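Local coordinates for Alpha/beta hydrolase (Pseudomonas aeruginosa PAO1, PDB 4R1D), which binds calcium and probably acts as a lipase effector of a bacterial type VI secretion system, countered by its partner protein Tli4, at residues G177-E182 / D541-W546. Residues are numbered along the deposited sequence; the frame is centred on the assembly and turned at random.
Sequences GDQGEE and DARAQW
Gln179, at the end of a 3-10 turn in the loop between strand 163-164 and helix 191-197, lays its amide flat over the indole of Trp546, an amide-pi stack that joins this loop to the N-terminal end of helix 542-556 in this alpha/beta hydrolase fold. The amide and ring planes are only 4° apart, and Gln179 CD comes within 3.5 Å of Trp546 CD2. The aliphatic part of the same side chain adds a CH-pi contact, with Gln179 CG 3.4 Å from the centroid of the six-membered ring and almost directly above it. A bend at chi2 (-76°) swings CD out of line with the CA-CB bond, so CG sits over the six-membered ring and the amide over the pyrrole side of the same face. Glutamine suits the place because it offers both a greasy stem and a flat polar end, while tryptophan supplies a face wide enough for both.

Polar ends in this buried contact are satisfied around the stack. One water donates to Gln179 OE1 and to Arg543 O, at 2.8 Å each, so it bridges loop and helix. Gln179 NE2 bonds to Ser174 OG and Trp546 NE1 to Glu171 O, both acceptors lying earlier in the same long loop. Gln179 also rests on Phe517 of strand 515-519, an outermost strand of the parallel sheet, to which Gly180 is tied by a backbone hydrogen bond with Arg518.

A capping bond and a salt bridge share one carboxylate at the helix start. Asp541 is the N-cap, its short carboxylate accepting from Arg543 N at 2.8 Å through OD1. Arg543 also holds that carboxylate side-on in a salt bridge, NE to OD1 and NH2 to OD2, while its guanidinium reaches the carbonyls of Lys530 and Arg531. Arg543 NE meets Asp541 OD1 at 2.9 Å, nearly straight at 178°, from the face of the carboxylate opposite Arg543 N.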
ATOM      1  N   GLY A 177      27.664  18.741 -12.568  1.00 18.92           N
ATOM      2  CA  GLY A 177      27.498  19.853 -11.649  1.00 23.03           C
ATOM      3  C   GLY A 177      26.390  20.802 -12.070  1.00 19.16           C
ATOM      4  O   GLY A 177      25.689  21.378 -11.235  1.00 19.44           O
ATOM      5  N   ASP A 178      26.242  20.967 -13.378  1.00 18.17           N
ATOM      6  CA  ASP A 178      25.215  21.829 -13.935  1.00 19.43           C
ATOM      7  C   ASP A 178      23.837  21.298 -13.527  1.00 18.37           C
ATOM      8  O   ASP A 178      22.867  22.056 -13.463  1.00 20.11           O
ATOM      9  CB  ASP A 178      25.307  21.828 -15.460  1.00 18.24           C
ATOM     10  CG  ASP A 178      26.465  22.669 -15.994  1.00 23.76           C
ATOM     11  OD1 ASP A 178      27.307  23.122 -15.199  1.00 24.34           O
ATOM     12  OD2 ASP A 178      26.521  22.865 -17.229  1.00 25.42           O
ATOM     13  N   GLN A 179      23.770  19.990 -13.277  1.00 16.09           N
ATOM     14  CA  GLN A 179      22.515  19.293 -12.956  1.00 14.41           C
ATOM     15  C   GLN A 179      22.327  19.148 -11.441  1.00 17.58           C
ATOM     16  O   GLN A 179      21.413  18.452 -10.971  1.00 16.38           O
ATOM     17  CB  GLN A 179      22.505  17.892 -13.578  1.00 16.43           C
ATOM     18  CG  GLN A 179      22.631  17.854 -15.096  1.00 15.78           C
ATOM     19  CD  GLN A 179      21.344  18.230 -15.807  1.00 18.53           C
ATOM     20  OE1 GLN A 179      20.249  18.072 -15.259  1.00 18.68           O
ATOM     21  NE2 GLN A 179      21.466  18.723 -17.044  1.00 19.62           N
ATOM     22  N   GLY A 180      23.203  19.789 -10.675  1.00 13.85           N
ATOM     23  CA  GLY A 180      23.093  19.754  -9.225  1.00 15.12           C
ATOM     24  C   GLY A 180      23.865  18.629  -8.546  1.00 16.64           C
ATOM     25  O   GLY A 180      23.661  18.378  -7.365  1.00 18.48           O
ATOM     26  N   GLU A 181      24.763  17.963  -9.270  1.00 17.36           N
ATOM     27  CA  GLU A 181      25.555  16.874  -8.673  1.00 17.58           C
ATOM     28  C   GLU A 181      26.484  17.431  -7.600  1.00 19.25           C
ATOM     29  O   GLU A 181      27.177  18.419  -7.840  1.00 19.13           O
ATOM     30  CB  GLU A 181      26.358  16.127  -9.743  1.00 15.95           C
ATOM     31  CG  GLU A 181      26.653  14.656  -9.402  1.00 17.14           C
ATOM     32  CD  GLU A 181      27.610  14.498  -8.250  1.00 22.06           C
ATOM     33  OE1 GLU A 181      28.703  15.103  -8.317  1.00 22.29           O
ATOM     34  OE2 GLU A 181      27.276  13.775  -7.279  1.00 18.41           O
ATOM     35  N   GLU A 182      26.496  16.798  -6.429  1.00 18.28           N
ATOM     36  CA  GLU A 182      27.178  17.360  -5.259  1.00 20.10           C
ATOM     37  C   GLU A 182      28.381  16.578  -4.725  1.00 22.83           C
ATOM     38  O   GLU A 182      29.123  17.104  -3.898  1.00 20.87           O
ATOM     39  CB  GLU A 182      26.180  17.588  -4.113  1.00 18.46           C
ATOM     40  CG  GLU A 182      25.607  16.283  -3.505  1.00 16.56           C
ATOM     41  CD  GLU A 182      24.460  16.546  -2.543  1.00 22.31           C
ATOM     42  OE1 GLU A 182      24.510  17.561  -1.823  1.00 18.37           O
ATOM     43  OE2 GLU A 182      23.492  15.752  -2.517  1.00 18.24           O
ATOM     44  N   ASP A 541       9.731  15.635 -14.065  1.00 14.35           N
ATOM     45  CA  ASP A 541      10.594  16.816 -14.144  1.00 15.69           C
ATOM     46  C   ASP A 541      11.842  16.453 -14.933  1.00 18.55           C
ATOM     47  O   ASP A 541      12.419  15.383 -14.723  1.00 15.14           O
ATOM     48  CB  ASP A 541      10.980  17.293 -12.737  1.00 16.23           C
ATOM     49  CG  ASP A 541      11.830  18.567 -12.756  1.00 18.69           C
ATOM     50  OD1 ASP A 541      13.043  18.477 -13.025  1.00 16.96           O
ATOM     51  OD2 ASP A 541      11.280  19.647 -12.474  1.00 17.87           O
ATOM     52  N   ALA A 542      12.253  17.336 -15.843  1.00 16.88           N
ATOM     53  CA  ALA A 542      13.397  17.075 -16.712  1.00 16.87           C
ATOM     54  C   ALA A 542      14.667  16.673 -15.962  1.00 16.91           C
ATOM     55  O   ALA A 542      15.465  15.887 -16.462  1.00 14.99           O
ATOM     56  CB  ALA A 542      13.676  18.296 -17.602  1.00 20.51           C
ATOM     57  N   ARG A 543      14.878  17.233 -14.776  1.00 15.86           N
ATOM     58  CA  ARG A 543      16.095  16.925 -14.021  1.00 15.69           C
ATOM     59  C   ARG A 543      16.106  15.491 -13.496  1.00 13.33           C
ATOM     60  O   ARG A 543      17.159  14.843 -13.458  1.00 13.41           O
ATOM     61  CB  ARG A 543      16.267  17.904 -12.864  1.00 17.78           C
ATOM     62  CG  ARG A 543      16.569  19.318 -13.328  1.00 17.10           C
ATOM     63  CD  ARG A 543      16.357  20.286 -12.179  1.00 16.92           C
ATOM     64  NE  ARG A 543      14.938  20.412 -11.866  1.00 18.20           N
ATOM     65  CZ  ARG A 543      14.438  21.351 -11.071  1.00 16.73           C
ATOM     66  NH1 ARG A 543      15.255  22.220 -10.483  1.00 17.41           N
ATOM     67  NH2 ARG A 543      13.132  21.422 -10.864  1.00 17.10           N
ATOM     68  N   ALA A 544      14.938  15.012 -13.062  1.00 16.24           N
ATOM     69  CA  ALA A 544      14.840  13.644 -12.550  1.00 14.31           C
ATOM     70  C   ALA A 544      15.086  12.673 -13.686  1.00 12.52           C
ATOM     71  O   ALA A 544      15.762  11.657 -13.509  1.00 14.32           O
ATOM     72  CB  ALA A 544      13.469  13.389 -11.916  1.00 12.67           C
ATOM     73  N   GLN A 545      14.515  12.986 -14.849  1.00 15.26           N
ATOM     74  CA  GLN A 545      14.679  12.177 -16.058  1.00 14.15           C
ATOM     75  C   GLN A 545      16.140  12.144 -16.498  1.00 14.71           C
ATOM     76  O   GLN A 545      16.678  11.085 -16.833  1.00 13.42           O
ATOM     77  CB  GLN A 545      13.785  12.725 -17.182  1.00 16.57           C
ATOM     78  CG  GLN A 545      12.287  12.676 -16.809  1.00 14.51           C
ATOM     79  CD  GLN A 545      11.380  13.397 -17.786  1.00 23.42           C
ATOM     80  OE1 GLN A 545      11.843  14.117 -18.667  1.00 20.26           O
ATOM     81  NE2 GLN A 545      10.068  13.210 -17.623  1.00 23.94           N
ATOM     82  N   TRP A 546      16.769  13.314 -16.498  1.00 14.17           N
ATOM     83  CA  TRP A 546      18.187  13.426 -16.856  1.00 10.90           C
ATOM     84  C   TRP A 546      19.009  12.562 -15.920  1.00 14.56           C
ATOM     85  O   TRP A 546      19.835  11.776 -16.352  1.00 14.55           O
ATOM     86  CB  TRP A 546      18.665  14.882 -16.739  1.00 13.99           C
ATOM     87  CG  TRP A 546      20.026  15.095 -17.356  1.00 16.48           C
ATOM     88  CD1 TRP A 546      20.283  15.527 -18.628  1.00 20.43           C
ATOM     89  CD2 TRP A 546      21.310  14.860 -16.746  1.00 14.03           C
ATOM     90  NE1 TRP A 546      21.640  15.587 -18.842  1.00 18.49           N
ATOM     91  CE2 TRP A 546      22.290  15.176 -17.706  1.00 15.26           C
ATOM     92  CE3 TRP A 546      21.722  14.420 -15.479  1.00 14.16           C
ATOM     93  CZ2 TRP A 546      23.656  15.056 -17.445  1.00 16.62           C
ATOM     94  CZ3 TRP A 546      23.075  14.300 -15.223  1.00 15.76           C
ATOM     95  CH2 TRP A 546      24.029  14.628 -16.200  1.00 15.54           C
TER
HETATM   96  O   HOH W   1      19.573  16.248 -13.281  1.00 15.91           O